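Local coordinates for protein cofilin (Streptomyces griseoflavus, PDB 5IVU) that probably binds actin, as a bacterial member of the ADF/cofilin family of cytoskeletal proteins, at residues D11-T16 / T38-E43; L26-F31 / K44-V49; D61-A66 / D92-K97; W65-L70 / L84-W89. All coordinates share one frame; numbering follows the deposited sequence.

Contact 1 of 4, residues D11-T16 / T38-E43; sequences DACVET and TEIAVE
Cys13 and Val42 carry this contact, in which the first turns of helix 11-21 lie against the start of strand 39-46 at a closest axis distance of 7.1 Å. The tight part is around the sulfur. Cys13 SG sits beside its own backbone N and anti to the carbonyl carbon (chi1 -68°), a position that lays it along the strand backbone, 3.6 Å from Ile40 O and 3.9 Å from Ala41 CA. Ile40 CG2 also comes within 4.2 Å of the same SG, while the far end of the isoleucine turns away toward Ser105 and Leu109 of helix 96-112. The other half, formed by Ala12, Thr16 and Val42, is looser and partly exposed. Here a single branch, Val42 CG2, reaches toward the helix, 3.8 Å from Ala12 O and 3.9 Å from Thr16 OG1. That carbonyl is already doubly used: it accepts the helical bond from Thr16 N and a short one, 2.6 Å, from Thr16 OG1 to Ala12 O. This is helix-on-sheet packing of the ADF-homology fold. Its chemistry is van der Waals, sulfur and methyl resting against backbone and hydroxyl oxygens, with the Thr16 hydroxyl spent on its own helix.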
loop_
_atom_site.group_PDB
_atom_site.type_symbol
_atom_site.label_atom_id
_atom_site.label_comp_id
_atom_site.label_asym_id
_atom_site.label_seq_id
_atom_site.Cartn_x
_atom_site.Cartn_y
_atom_site.Cartn_z
ATOM N N ASP A 11 -12.824 -10.032 2.046
ATOM C CA ASP A 11 -13.844 -8.978 1.856
ATOM C C ASP A 11 -13.466 -7.675 2.559
ATOM O O ASP A 11 -13.771 -6.586 2.059
ATOM C CB ASP A 11 -15.226 -9.431 2.376
ATOM C CG ASP A 11 -15.849 -10.544 1.545
ATOM O OD1 ASP A 11 -15.611 -10.617 0.316
ATOM O OD2 ASP A 11 -16.605 -11.346 2.132
ATOM N N ALA A 12 -12.798 -7.802 3.707
ATOM C CA ALA A 12 -12.305 -6.656 4.489
ATOM C C ALA A 12 -11.317 -5.729 3.753
ATOM O O ALA A 12 -11.186 -4.562 4.122
ATOM C CB ALA A 12 -11.678 -7.146 5.782
ATOM N N CYS A 13 -10.631 -6.242 2.729
ATOM C CA CYS A 13 -9.715 -5.428 1.932
ATOM C C CYS A 13 -10.436 -4.286 1.210
ATOM O O CYS A 13 -10.088 -3.109 1.414
ATOM C CB CYS A 13 -8.938 -6.285 0.917
ATOM S SG CYS A 13 -7.752 -7.419 1.672
ATOM N N VAL A 14 -11.429 -4.629 0.383
ATOM C CA VAL A 14 -12.199 -3.613 -0.349
ATOM C C VAL A 14 -13.006 -2.733 0.616
ATOM O O VAL A 14 -13.095 -1.528 0.407
ATOM C CB VAL A 14 -13.107 -4.228 -1.454
ATOM C CG1 VAL A 14 -14.101 -3.203 -2.001
ATOM C CG2 VAL A 14 -12.268 -4.767 -2.604
ATOM N N GLU A 15 -13.578 -3.334 1.658
ATOM C CA GLU A 15 -14.375 -2.597 2.650
ATOM C C GLU A 15 -13.580 -1.496 3.323
ATOM O O GLU A 15 -14.040 -0.359 3.382
ATOM C CB GLU A 15 -14.932 -3.533 3.734
ATOM C CG GLU A 15 -16.103 -4.400 3.286
ATOM C CD GLU A 15 -16.530 -5.424 4.334
ATOM O OE1 GLU A 15 -16.135 -5.305 5.517
ATOM O OE2 GLU A 15 -17.267 -6.360 3.971
ATOM N N THR A 16 -12.394 -1.841 3.824
ATOM C CA THR A 16 -11.527 -0.873 4.511
ATOM C C THR A 16 -11.021 0.199 3.548
ATOM O O THR A 16 -10.859 1.357 3.929
ATOM C CB THR A 16 -10.321 -1.554 5.187
ATOM O OG1 THR A 16 -10.762 -2.705 5.904
ATOM C CG2 THR A 16 -9.637 -0.616 6.169
ATOM N N THR A 38 -2.414 -18.365 1.655
ATOM C CA THR A 38 -3.775 -18.587 1.111
ATOM C C THR A 38 -4.718 -17.383 0.909
ATOM O O THR A 38 -5.608 -17.463 0.053
ATOM C CB THR A 38 -4.541 -19.602 1.990
ATOM O OG1 THR A 38 -4.611 -19.112 3.338
ATOM C CG2 THR A 38 -3.844 -20.957 1.974
ATOM N N GLU A 39 -4.558 -16.305 1.691
ATOM C CA GLU A 39 -5.414 -15.113 1.549
ATOM C C GLU A 39 -4.668 -13.782 1.701
ATOM O O GLU A 39 -3.724 -13.669 2.491
ATOM C CB GLU A 39 -6.616 -15.166 2.511
ATOM C CG GLU A 39 -6.386 -14.633 3.929
ATOM C CD GLU A 39 -7.619 -14.746 4.823
ATOM O OE1 GLU A 39 -8.329 -15.776 4.772
ATOM O OE2 GLU A 39 -7.869 -13.804 5.604
ATOM N N ILE A 40 -5.123 -12.781 0.944
ATOM C CA ILE A 40 -4.677 -11.401 1.110
ATOM C C ILE A 40 -5.597 -10.741 2.144
ATOM O O ILE A 40 -6.820 -10.837 2.042
ATOM C CB ILE A 40 -4.728 -10.611 -0.213
ATOM C CG1 ILE A 40 -3.860 -11.284 -1.290
ATOM C CG2 ILE A 40 -4.267 -9.167 0.006
ATOM C CD1 ILE A 40 -4.177 -10.847 -2.708
ATOM N N ALA A 41 -5.002 -10.074 3.127
ATOM C CA ALA A 41 -5.726 -9.525 4.268
ATOM C C ALA A 41 -5.168 -8.167 4.645
ATOM O O ALA A 41 -4.065 -7.808 4.219
ATOM C CB ALA A 41 -5.623 -10.475 5.462
ATOM N N VAL A 42 -5.937 -7.434 5.457
ATOM C CA VAL A 42 -5.518 -6.153 6.014
ATOM C C VAL A 42 -4.637 -6.442 7.208
ATOM O O VAL A 42 -5.106 -7.022 8.169
ATOM C CB VAL A 42 -6.725 -5.298 6.481
ATOM C CG1 VAL A 42 -6.265 -4.008 7.166
ATOM C CG2 VAL A 42 -7.646 -4.985 5.303
ATOM N N GLU A 43 -3.361 -6.063 7.134
ATOM C CA GLU A 43 -2.480 -6.125 8.301
ATOM C C GLU A 43 -2.828 -5.001 9.258
ATOM O O GLU A 43 -2.903 -5.214 10.468
ATOM C CB GLU A 43 -1.000 -6.026 7.913
ATOM C CG GLU A 43 -0.054 -6.365 9.076
ATOM C CD GLU A 43 1.410 -6.090 8.792
ATOM O OE1 GLU A 43 1.723 -5.276 7.908
ATOM O OE2 GLU A 43 2.265 -6.684 9.463
#

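Contact 2 of 4, residues L26-F31 / K44-V49; sequences LKYIIF and KSSDSV
Strands 28-33 and 39-46 run antiparallel as a beta hairpin, their axes 4.8 Å apart here, and the pairing ends in a classic beta bulge where Lys27 and Tyr28 both face Ser46. In the regular part Ile30 N gives a straight bond to Lys44 O (2.8 Å, 170° at the hydrogen) and Lys44 N returns one to Ile30 O. At the bulge Ser46 O takes a good bond from Lys27 N, 2.9 Å long and in the carbonyl plane, and only a weak one from Tyr28 N. The tyrosine ring, with CG placed between backbone N and carbonyl carbon (chi1 69°), folds over the neighbouring strand, and its hydroxyl bonds to Asp57, whose carboxylate also pairs with Lys44 NZ. Beside it Ile30 and Lys44 run alongside each other, CG1 to CG at 4.0 Å. Ile29 and Ser45 occupy the other face, as does Leu26 CD2, which lies 3.6 Å from Ser45 CB; helix 11-21 covers this side. Past the strand Ser46 OG accepts from Ser48 N at 3.0 Å, an ST turn that leads the chain out of the sheet. Ser46 CB lies over one face of the Tyr28 ring, 3.5 Å from its centroid and 23° off the normal.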
loop_
_atom_site.group_PDB
_atom_site.type_symbol
_atom_site.label_atom_id
_atom_site.label_comp_id
_atom_site.label_asym_id
_atom_site.label_seq_id
_atom_site.Cartn_x
_atom_site.Cartn_y
_atom_site.Cartn_z
ATOM N N LEU A 26 -9.367 7.389 7.895
ATOM C CA LEU A 26 -8.157 6.634 7.540
ATOM C C LEU A 26 -7.277 7.421 6.581
ATOM O O LEU A 26 -7.773 8.105 5.684
ATOM C CB LEU A 26 -8.522 5.308 6.874
ATOM C CG LEU A 26 -9.286 4.262 7.673
ATOM C CD1 LEU A 26 -9.559 3.053 6.799
ATOM C CD2 LEU A 26 -8.533 3.869 8.937
ATOM N N LYS A 27 -5.969 7.327 6.793
ATOM C CA LYS A 27 -4.988 7.925 5.900
ATOM C C LYS A 27 -4.251 6.853 5.090
ATOM O O LYS A 27 -3.908 7.100 3.938
ATOM C CB LYS A 27 -4.019 8.787 6.700
ATOM C CG LYS A 27 -3.103 9.681 5.869
ATOM C CD LYS A 27 -3.823 10.839 5.195
ATOM C CE LYS A 27 -2.801 11.790 4.586
ATOM N NZ LYS A 27 -3.396 12.811 3.684
ATOM N N TYR A 28 -4.012 5.672 5.670
ATOM C CA TYR A 28 -3.437 4.541 4.913
ATOM C C TYR A 28 -3.838 3.161 5.407
ATOM O O TYR A 28 -4.325 3.007 6.523
ATOM C CB TYR A 28 -1.906 4.644 4.867
ATOM C CG TYR A 28 -1.169 4.431 6.178
ATOM C CD1 TYR A 28 -0.834 3.153 6.617
ATOM C CD2 TYR A 28 -0.761 5.521 6.951
ATOM C CE1 TYR A 28 -0.140 2.963 7.799
ATOM C CE2 TYR A 28 -0.057 5.340 8.129
ATOM C CZ TYR A 28 0.237 4.066 8.551
ATOM O OH TYR A 28 0.921 3.904 9.713
ATOM N N ILE A 29 -3.613 2.164 4.552
ATOM C CA ILE A 29 -3.896 0.753 4.845
ATOM C C ILE A 29 -2.685 -0.094 4.413
ATOM O O ILE A 29 -2.139 0.109 3.325
ATOM C CB ILE A 29 -5.138 0.238 4.074
ATOM C CG1 ILE A 29 -6.365 1.105 4.356
ATOM C CG2 ILE A 29 -5.433 -1.217 4.431
ATOM C CD1 ILE A 29 -7.560 0.782 3.481
ATOM N N ILE A 30 -2.293 -1.049 5.261
ATOM C CA ILE A 30 -1.243 -2.019 4.943
ATOM C C ILE A 30 -1.881 -3.390 4.710
ATOM O O ILE A 30 -2.543 -3.914 5.593
ATOM C CB ILE A 30 -0.201 -2.133 6.080
ATOM C CG1 ILE A 30 0.342 -0.752 6.499
ATOM C CG2 ILE A 30 0.947 -3.052 5.659
ATOM C CD1 ILE A 30 1.240 -0.073 5.476
ATOM N N PHE A 31 -1.691 -3.950 3.517
ATOM C CA PHE A 31 -2.144 -5.311 3.184
ATOM C C PHE A 31 -0.966 -6.281 3.170
ATOM O O PHE A 31 0.177 -5.875 2.938
ATOM C CB PHE A 31 -2.817 -5.340 1.812
ATOM C CG PHE A 31 -3.889 -4.310 1.639
ATOM C CD1 PHE A 31 -3.587 -3.044 1.151
ATOM C CD2 PHE A 31 -5.209 -4.605 1.963
ATOM C CE1 PHE A 31 -4.580 -2.089 0.994
ATOM C CE2 PHE A 31 -6.207 -3.655 1.804
ATOM C CZ PHE A 31 -5.894 -2.396 1.319
ATOM N N LYS A 44 -3.002 -3.797 8.721
ATOM C CA LYS A 44 -3.479 -2.685 9.531
ATOM C C LYS A 44 -3.978 -1.461 8.776
ATOM O O LYS A 44 -3.756 -1.296 7.583
ATOM C CB LYS A 44 -2.438 -2.237 10.557
ATOM C CG LYS A 44 -1.008 -2.013 10.101
ATOM C CD LYS A 44 -0.130 -1.390 11.235
ATOM C CE LYS A 44 -0.721 -0.163 11.973
ATOM N NZ LYS A 44 0.203 0.509 12.942
ATOM N N SER A 45 -4.682 -0.624 9.530
ATOM C CA SER A 45 -5.139 0.689 9.104
ATOM C C SER A 45 -4.556 1.737 10.044
ATOM O O SER A 45 -4.159 1.435 11.170
ATOM C CB SER A 45 -6.660 0.760 9.173
ATOM O OG SER A 45 -7.242 -0.318 8.474
ATOM N N SER A 46 -4.520 2.973 9.575
ATOM C CA SER A 46 -4.047 4.078 10.386
ATOM C C SER A 46 -4.796 5.352 10.060
ATOM O O SER A 46 -5.164 5.593 8.908
ATOM C CB SER A 46 -2.575 4.310 10.149
ATOM O OG SER A 46 -2.090 5.314 11.025
ATOM N N ASP A 47 -5.000 6.154 11.096
ATOM C CA ASP A 47 -5.571 7.491 10.975
ATOM C C ASP A 47 -4.478 8.547 10.954
ATOM O O ASP A 47 -4.781 9.736 10.858
ATOM C CB ASP A 47 -6.583 7.770 12.114
ATOM C CG ASP A 47 -5.962 7.707 13.516
ATOM O OD1 ASP A 47 -4.771 7.364 13.668
ATOM O OD2 ASP A 47 -6.683 7.986 14.486
ATOM N N SER A 48 -3.214 8.124 11.042
ATOM C CA SER A 48 -2.100 9.059 11.210
ATOM C C SER A 48 -1.828 9.874 9.953
ATOM O O SER A 48 -1.692 9.329 8.867
ATOM C CB SER A 48 -0.810 8.323 11.627
ATOM O OG SER A 48 0.301 9.212 11.627
ATOM N N VAL A 49 -1.719 11.183 10.129
ATOM C CA VAL A 49 -1.360 12.099 9.053
ATOM C C VAL A 49 0.165 12.084 8.783
ATOM O O VAL A 49 0.610 12.559 7.736
ATOM C CB VAL A 49 -1.856 13.533 9.395
ATOM C CG1 VAL A 49 -0.884 14.256 10.335
ATOM C CG2 VAL A 49 -2.118 14.349 8.142
#

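Contact 3 of 4, residues D61-A66 / D92-K97; sequences DECRWA and DSAKMK
Asp61 and Ala94 meet where the loop entering strand 64-72 passes the loop that leads into helix 96-112; their CA atoms are 4.4 Å apart. Contacts of oxygen with carbon come first. Asp61 O faces Ala94 CA at 3.4 Å, a CA-H...O contact with an angle of 144° at the hydrogen. Ser93 OG, set between its backbone N and carbonyl carbon (chi1 57°), rests against the carbon side of the aspartate, 3.6 Å from Asp61 CA and only slightly farther from Asp61 CB, while the Asp61 carboxylate heads away.

The Ala94 methyl is directed at the opposite loop. Ala94 CB lies 3.7 Å from Asp61 O, and next come the buried sulfur, Cys63 SG, at 4.0 Å and Glu62 CA at the same distance.

The salt bridges do not cross to 92-97. Arg64 NH2 pairs with Glu62 OE1 at 2.9 Å, and NH1 of the same guanidinium reaches Glu43, so two carboxylates hold the group through different nitrogens and fix its place.

Lys95 stands at the N-cap of helix 96-112. One turn on, Gln98 bonds to Cys63 N through its OE1 and to Glu62 OE1 through its NE2, and Lys99 and Tyr102 pack on Cys63; the contact thus lies where the start of helix 96-112 runs beside the beginning of strand 64-72.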
loop_
_atom_site.group_PDB
_atom_site.type_symbol
_atom_site.label_atom_id
_atom_site.label_comp_id
_atom_site.label_asym_id
_atom_site.label_seq_id
_atom_site.Cartn_x
_atom_site.Cartn_y
_atom_site.Cartn_z
ATOM N N ASP A 61 12.515 -5.870 5.908
ATOM C CA ASP A 61 12.908 -7.157 5.319
ATOM C C ASP A 61 11.705 -8.052 4.939
ATOM O O ASP A 61 11.829 -9.280 4.894
ATOM C CB ASP A 61 13.862 -7.883 6.285
ATOM C CG ASP A 61 13.222 -8.188 7.648
ATOM O OD1 ASP A 61 12.065 -7.770 7.898
ATOM O OD2 ASP A 61 13.887 -8.858 8.469
ATOM N N GLU A 62 10.550 -7.431 4.677
ATOM C CA GLU A 62 9.352 -8.144 4.231
ATOM C C GLU A 62 8.591 -7.337 3.194
ATOM O O GLU A 62 8.650 -6.111 3.197
ATOM C CB GLU A 62 8.409 -8.431 5.393
ATOM C CG GLU A 62 8.916 -9.457 6.389
ATOM C CD GLU A 62 7.792 -10.039 7.231
ATOM O OE1 GLU A 62 6.908 -10.723 6.665
ATOM O OE2 GLU A 62 7.782 -9.810 8.454
ATOM N N CYS A 63 7.892 -8.039 2.304
ATOM C CA CYS A 63 7.024 -7.402 1.321
ATOM C C CYS A 63 5.665 -7.057 1.915
ATOM O O CYS A 63 5.156 -7.754 2.800
ATOM C CB CYS A 63 6.794 -8.314 0.117
ATOM S SG CYS A 63 8.291 -8.978 -0.620
ATOM N N ARG A 64 5.092 -5.968 1.411
ATOM C CA ARG A 64 3.720 -5.574 1.722
ATOM C C ARG A 64 3.130 -4.918 0.483
ATOM O O ARG A 64 3.861 -4.550 -0.443
ATOM C CB ARG A 64 3.654 -4.576 2.904
ATOM C CG ARG A 64 4.055 -5.132 4.260
ATOM C CD ARG A 64 3.047 -6.127 4.821
ATOM N NE ARG A 64 3.676 -7.368 5.297
ATOM C CZ ARG A 64 4.174 -7.593 6.516
ATOM N NH1 ARG A 64 4.154 -6.671 7.470
ATOM N NH2 ARG A 64 4.715 -8.767 6.791
ATOM N N TRP A 65 1.807 -4.793 0.473
ATOM C CA TRP A 65 1.132 -3.780 -0.336
ATOM C C TRP A 65 0.552 -2.732 0.600
ATOM O O TRP A 65 0.325 -2.998 1.777
ATOM C CB TRP A 65 0.005 -4.364 -1.185
ATOM C CG TRP A 65 0.378 -5.553 -2.001
ATOM C CD1 TRP A 65 1.059 -5.560 -3.176
ATOM C CD2 TRP A 65 0.052 -6.910 -1.717
ATOM N NE1 TRP A 65 1.196 -6.839 -3.632
ATOM C CE2 TRP A 65 0.582 -7.690 -2.756
ATOM C CE3 TRP A 65 -0.643 -7.544 -0.680
ATOM C CZ2 TRP A 65 0.448 -9.082 -2.797
ATOM C CZ3 TRP A 65 -0.774 -8.934 -0.715
ATOM C CH2 TRP A 65 -0.227 -9.681 -1.771
ATOM N N ALA A 66 0.316 -1.540 0.072
ATOM C CA ALA A 66 -0.344 -0.505 0.851
ATOM C C ALA A 66 -1.116 0.415 -0.046
ATOM O O ALA A 66 -0.840 0.495 -1.241
ATOM C CB ALA A 66 0.662 0.291 1.650
ATOM N N ASP A 92 14.895 -5.335 -1.037
ATOM C CA ASP A 92 15.933 -6.268 -1.478
ATOM C C ASP A 92 16.202 -7.397 -0.471
ATOM O O ASP A 92 16.351 -8.556 -0.859
ATOM C CB ASP A 92 17.243 -5.511 -1.772
ATOM C CG ASP A 92 17.105 -4.485 -2.910
ATOM O OD1 ASP A 92 16.116 -4.539 -3.672
ATOM O OD2 ASP A 92 17.994 -3.612 -3.033
ATOM N N SER A 93 16.229 -7.058 0.816
ATOM C CA SER A 93 16.522 -8.028 1.877
ATOM C C SER A 93 15.392 -9.015 2.199
ATOM O O SER A 93 15.606 -9.945 2.976
ATOM C CB SER A 93 16.928 -7.290 3.153
ATOM O OG SER A 93 15.913 -6.390 3.544
ATOM N N ALA A 94 14.195 -8.807 1.648
ATOM C CA ALA A 94 13.109 -9.783 1.775
ATOM C C ALA A 94 13.463 -11.069 1.040
ATOM O O ALA A 94 14.176 -11.040 0.039
ATOM C CB ALA A 94 11.806 -9.215 1.233
ATOM N N LYS A 95 12.952 -12.187 1.539
ATOM C CA LYS A 95 13.195 -13.488 0.916
ATOM C C LYS A 95 12.552 -13.544 -0.472
ATOM O O LYS A 95 11.471 -12.983 -0.692
ATOM C CB LYS A 95 12.656 -14.625 1.797
ATOM C CG LYS A 95 13.351 -14.759 3.143
ATOM C CD LYS A 95 14.715 -15.380 3.076
ATOM C CE LYS A 95 15.644 -14.878 4.188
ATOM N NZ LYS A 95 15.172 -15.267 5.551
ATOM N N MET A 96 13.212 -14.224 -1.400
ATOM C CA MET A 96 12.726 -14.331 -2.781
ATOM C C MET A 96 11.402 -15.100 -2.903
ATOM O O MET A 96 10.545 -14.724 -3.698
ATOM C CB MET A 96 13.791 -14.995 -3.649
ATOM C CG MET A 96 13.463 -15.072 -5.121
ATOM S SD MET A 96 14.429 -16.351 -5.907
ATOM C CE MET A 96 14.101 -17.780 -4.885
ATOM N N LYS A 97 11.251 -16.166 -2.116
ATOM C CA LYS A 97 9.988 -16.911 -2.017
ATOM C C LYS A 97 8.806 -15.990 -1.686
ATOM O O LYS A 97 7.713 -16.162 -2.228
ATOM C CB LYS A 97 10.113 -18.009 -0.951
ATOM C CG LYS A 97 8.875 -18.881 -0.742
ATOM C CD LYS A 97 9.133 -19.949 0.319
ATOM C CE LYS A 97 7.839 -20.527 0.884
ATOM N NZ LYS A 97 8.089 -21.524 1.966
#

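Contact 4 of 4, residues W65-L70 / L84-W89; sequences WAVYDL and LTFVSW
Trp65 CG is anti to its carbonyl carbon (chi1 -51°) and Phe86 CG is anti to the backbone N (chi1 -169°), and these two settings send the side chains the same way, side by side on one face of the sheet. Phe86 CZ comes to 3.7 Å from Trp65 CD1; the planes are inclined at 31°, an oblique meeting. The indole presents its edge to Ser88 OG, and the Val67 side chain crosses that of Phe86 at about a right angle, its CG2 4.0 Å from Phe86 CD1. Farther along this face Leu84 CD2 lies near Asp69 OD1. Strands 64-72 and 81-89 form an antiparallel hairpin within the mixed sheet of the ADF-homology fold, between strands 28-33 and 118-122, with helices 11-21 and 96-112 packed on the Trp65, Val67 and Phe86 side. Ala66 and Val87 make one hydrogen-bonded pair, Tyr68 and Thr85 the next; Tyr68 N bonds to Thr85 O at 2.9 Å. Between these pairs Val67 CA points its hydrogen at Thr85 O, 3.2 Å away. The opposite face carries Ala66 and Val87, whose CB atoms are 4.3 Å apart, and Tyr68, whose ring swings off toward Tyr51 and Phe54. Thr85 OG1 touches Leu70 CB at 3.6 Å and has its hydrogen-bond partner in Lys83 O.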
loop_
_atom_site.group_PDB
_atom_site.type_symbol
_atom_site.label_atom_id
_atom_site.label_comp_id
_atom_site.label_asym_id
_atom_site.label_seq_id
_atom_site.Cartn_x
_atom_site.Cartn_y
_atom_site.Cartn_z
ATOM N N TRP A 65 1.807 -4.793 0.473
ATOM C CA TRP A 65 1.132 -3.780 -0.336
ATOM C C TRP A 65 0.552 -2.732 0.600
ATOM O O TRP A 65 0.325 -2.998 1.777
ATOM C CB TRP A 65 0.005 -4.364 -1.185
ATOM C CG TRP A 65 0.378 -5.553 -2.001
ATOM C CD1 TRP A 65 1.059 -5.560 -3.176
ATOM C CD2 TRP A 65 0.052 -6.910 -1.717
ATOM N NE1 TRP A 65 1.196 -6.839 -3.632
ATOM C CE2 TRP A 65 0.582 -7.690 -2.756
ATOM C CE3 TRP A 65 -0.643 -7.544 -0.680
ATOM C CZ2 TRP A 65 0.448 -9.082 -2.797
ATOM C CZ3 TRP A 65 -0.774 -8.934 -0.715
ATOM C CH2 TRP A 65 -0.227 -9.681 -1.771
ATOM N N ALA A 66 0.316 -1.540 0.072
ATOM C CA ALA A 66 -0.344 -0.505 0.851
ATOM C C ALA A 66 -1.116 0.415 -0.046
ATOM O O ALA A 66 -0.840 0.495 -1.241
ATOM C CB ALA A 66 0.662 0.291 1.650
ATOM N N VAL A 67 -2.088 1.101 0.546
ATOM C CA VAL A 67 -2.731 2.245 -0.083
ATOM C C VAL A 67 -2.522 3.449 0.834
ATOM O O VAL A 67 -2.657 3.330 2.050
ATOM C CB VAL A 67 -4.224 1.990 -0.352
ATOM C CG1 VAL A 67 -4.920 3.268 -0.794
ATOM C CG2 VAL A 67 -4.367 0.920 -1.422
ATOM N N TYR A 68 -2.165 4.587 0.236
ATOM C CA TYR A 68 -1.921 5.818 0.969
ATOM C C TYR A 68 -2.712 6.944 0.319
ATOM O O TYR A 68 -2.670 7.111 -0.897
ATOM C CB TYR A 68 -0.418 6.172 0.979
ATOM C CG TYR A 68 -0.090 7.198 2.038
ATOM C CD1 TYR A 68 -0.212 8.565 1.776
ATOM C CD2 TYR A 68 0.297 6.804 3.317
ATOM C CE1 TYR A 68 0.060 9.512 2.755
ATOM C CE2 TYR A 68 0.574 7.740 4.299
ATOM C CZ TYR A 68 0.447 9.094 4.020
ATOM O OH TYR A 68 0.717 10.043 4.979
ATOM N N ASP A 69 -3.431 7.707 1.135
ATOM C CA ASP A 69 -4.204 8.840 0.651
ATOM C C ASP A 69 -3.279 10.047 0.643
ATOM O O ASP A 69 -3.204 10.799 1.606
ATOM C CB ASP A 69 -5.452 9.072 1.513
ATOM C CG ASP A 69 -6.378 10.135 0.938
ATOM O OD1 ASP A 69 -6.353 10.386 -0.298
ATOM O OD2 ASP A 69 -7.128 10.746 1.731
ATOM N N LEU A 70 -2.568 10.210 -0.466
ATOM C CA LEU A 70 -1.496 11.182 -0.575
ATOM C C LEU A 70 -2.044 12.566 -0.861
ATOM O O LEU A 70 -2.721 12.765 -1.858
ATOM C CB LEU A 70 -0.542 10.767 -1.696
ATOM C CG LEU A 70 0.798 11.491 -1.788
ATOM C CD1 LEU A 70 1.731 11.058 -0.674
ATOM C CD2 LEU A 70 1.418 11.219 -3.144
ATOM N N LEU A 84 -5.002 8.687 -4.389
ATOM C CA LEU A 84 -4.934 7.362 -3.798
ATOM C C LEU A 84 -3.768 6.633 -4.473
ATOM O O LEU A 84 -3.756 6.456 -5.693
ATOM C CB LEU A 84 -6.258 6.605 -3.991
ATOM C CG LEU A 84 -7.479 7.275 -3.330
ATOM C CD1 LEU A 84 -8.781 6.879 -4.004
ATOM C CD2 LEU A 84 -7.532 6.971 -1.843
ATOM N N THR A 85 -2.803 6.223 -3.658
ATOM C CA THR A 85 -1.536 5.693 -4.113
ATOM C C THR A 85 -1.367 4.239 -3.679
ATOM O O THR A 85 -1.377 3.950 -2.491
ATOM C CB THR A 85 -0.376 6.522 -3.519
ATOM O OG1 THR A 85 -0.578 7.912 -3.807
ATOM C CG2 THR A 85 0.965 6.058 -4.070
ATOM N N PHE A 86 -1.237 3.335 -4.651
ATOM C CA PHE A 86 -0.918 1.929 -4.398
ATOM C C PHE A 86 0.590 1.748 -4.383
ATOM O O PHE A 86 1.288 2.281 -5.238
ATOM C CB PHE A 86 -1.533 1.042 -5.475
ATOM C CG PHE A 86 -1.478 -0.423 -5.159
ATOM C CD1 PHE A 86 -2.456 -1.015 -4.374
ATOM C CD2 PHE A 86 -0.454 -1.212 -5.656
ATOM C CE1 PHE A 86 -2.417 -2.372 -4.091
ATOM C CE2 PHE A 86 -0.404 -2.567 -5.377
ATOM C CZ PHE A 86 -1.388 -3.150 -4.591
ATOM N N VAL A 87 1.080 1.007 -3.399
ATOM C CA VAL A 87 2.500 0.821 -3.167
ATOM C C VAL A 87 2.757 -0.677 -3.121
ATOM O O VAL A 87 2.188 -1.362 -2.277
ATOM C CB VAL A 87 2.929 1.434 -1.808
ATOM C CG1 VAL A 87 4.392 1.126 -1.486
ATOM C CG2 VAL A 87 2.696 2.939 -1.805
ATOM N N SER A 88 3.595 -1.180 -4.021
ATOM C CA SER A 88 4.136 -2.523 -3.888
ATOM C C SER A 88 5.487 -2.396 -3.189
ATOM O O SER A 88 6.416 -1.812 -3.740
ATOM C CB SER A 88 4.302 -3.187 -5.246
ATOM O OG SER A 88 3.055 -3.295 -5.889
ATOM N N TRP A 89 5.567 -2.903 -1.960
ATOM C CA TRP A 89 6.789 -2.851 -1.176
ATOM C C TRP A 89 7.492 -4.192 -1.337
ATOM O O TRP A 89 6.949 -5.236 -0.984
ATOM C CB TRP A 89 6.463 -2.539 0.284
ATOM C CG TRP A 89 7.633 -2.489 1.208
ATOM C CD1 TRP A 89 7.820 -3.245 2.323
ATOM C CD2 TRP A 89 8.774 -1.636 1.104
ATOM N NE1 TRP A 89 9.011 -2.928 2.920
ATOM C CE2 TRP A 89 9.618 -1.938 2.194
ATOM C CE3 TRP A 89 9.169 -0.643 0.192
ATOM C CZ2 TRP A 89 10.827 -1.280 2.407
ATOM C CZ3 TRP A 89 10.376 0.010 0.400
ATOM C CH2 TRP A 89 11.190 -0.310 1.505
#

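All four contacts bear on one mixed sheet. Contacts 1 and 2 use successive parts of strand 39-46, with centres 13 Å apart, and Thr16 CG2 of the first packs 3.3 Å from Ser45 OG of the second. Contact 2 joins contact 4 across the next pair of strands, where Phe31 N lies 2.8 Å from Trp65 O and Lys27 O 2.9 Å from Asp69 N; their centres are 10 Å apart. Contacts 3 and 4 share Trp65 and Ala66. A salt bridge from Glu43 OE2 to Arg64 NH1, 2.7 Å, ties contact 1 to contact 3, and Ile40 CG2 meets Trp65 CZ3 at 3.6 Å beneath helix 96-112.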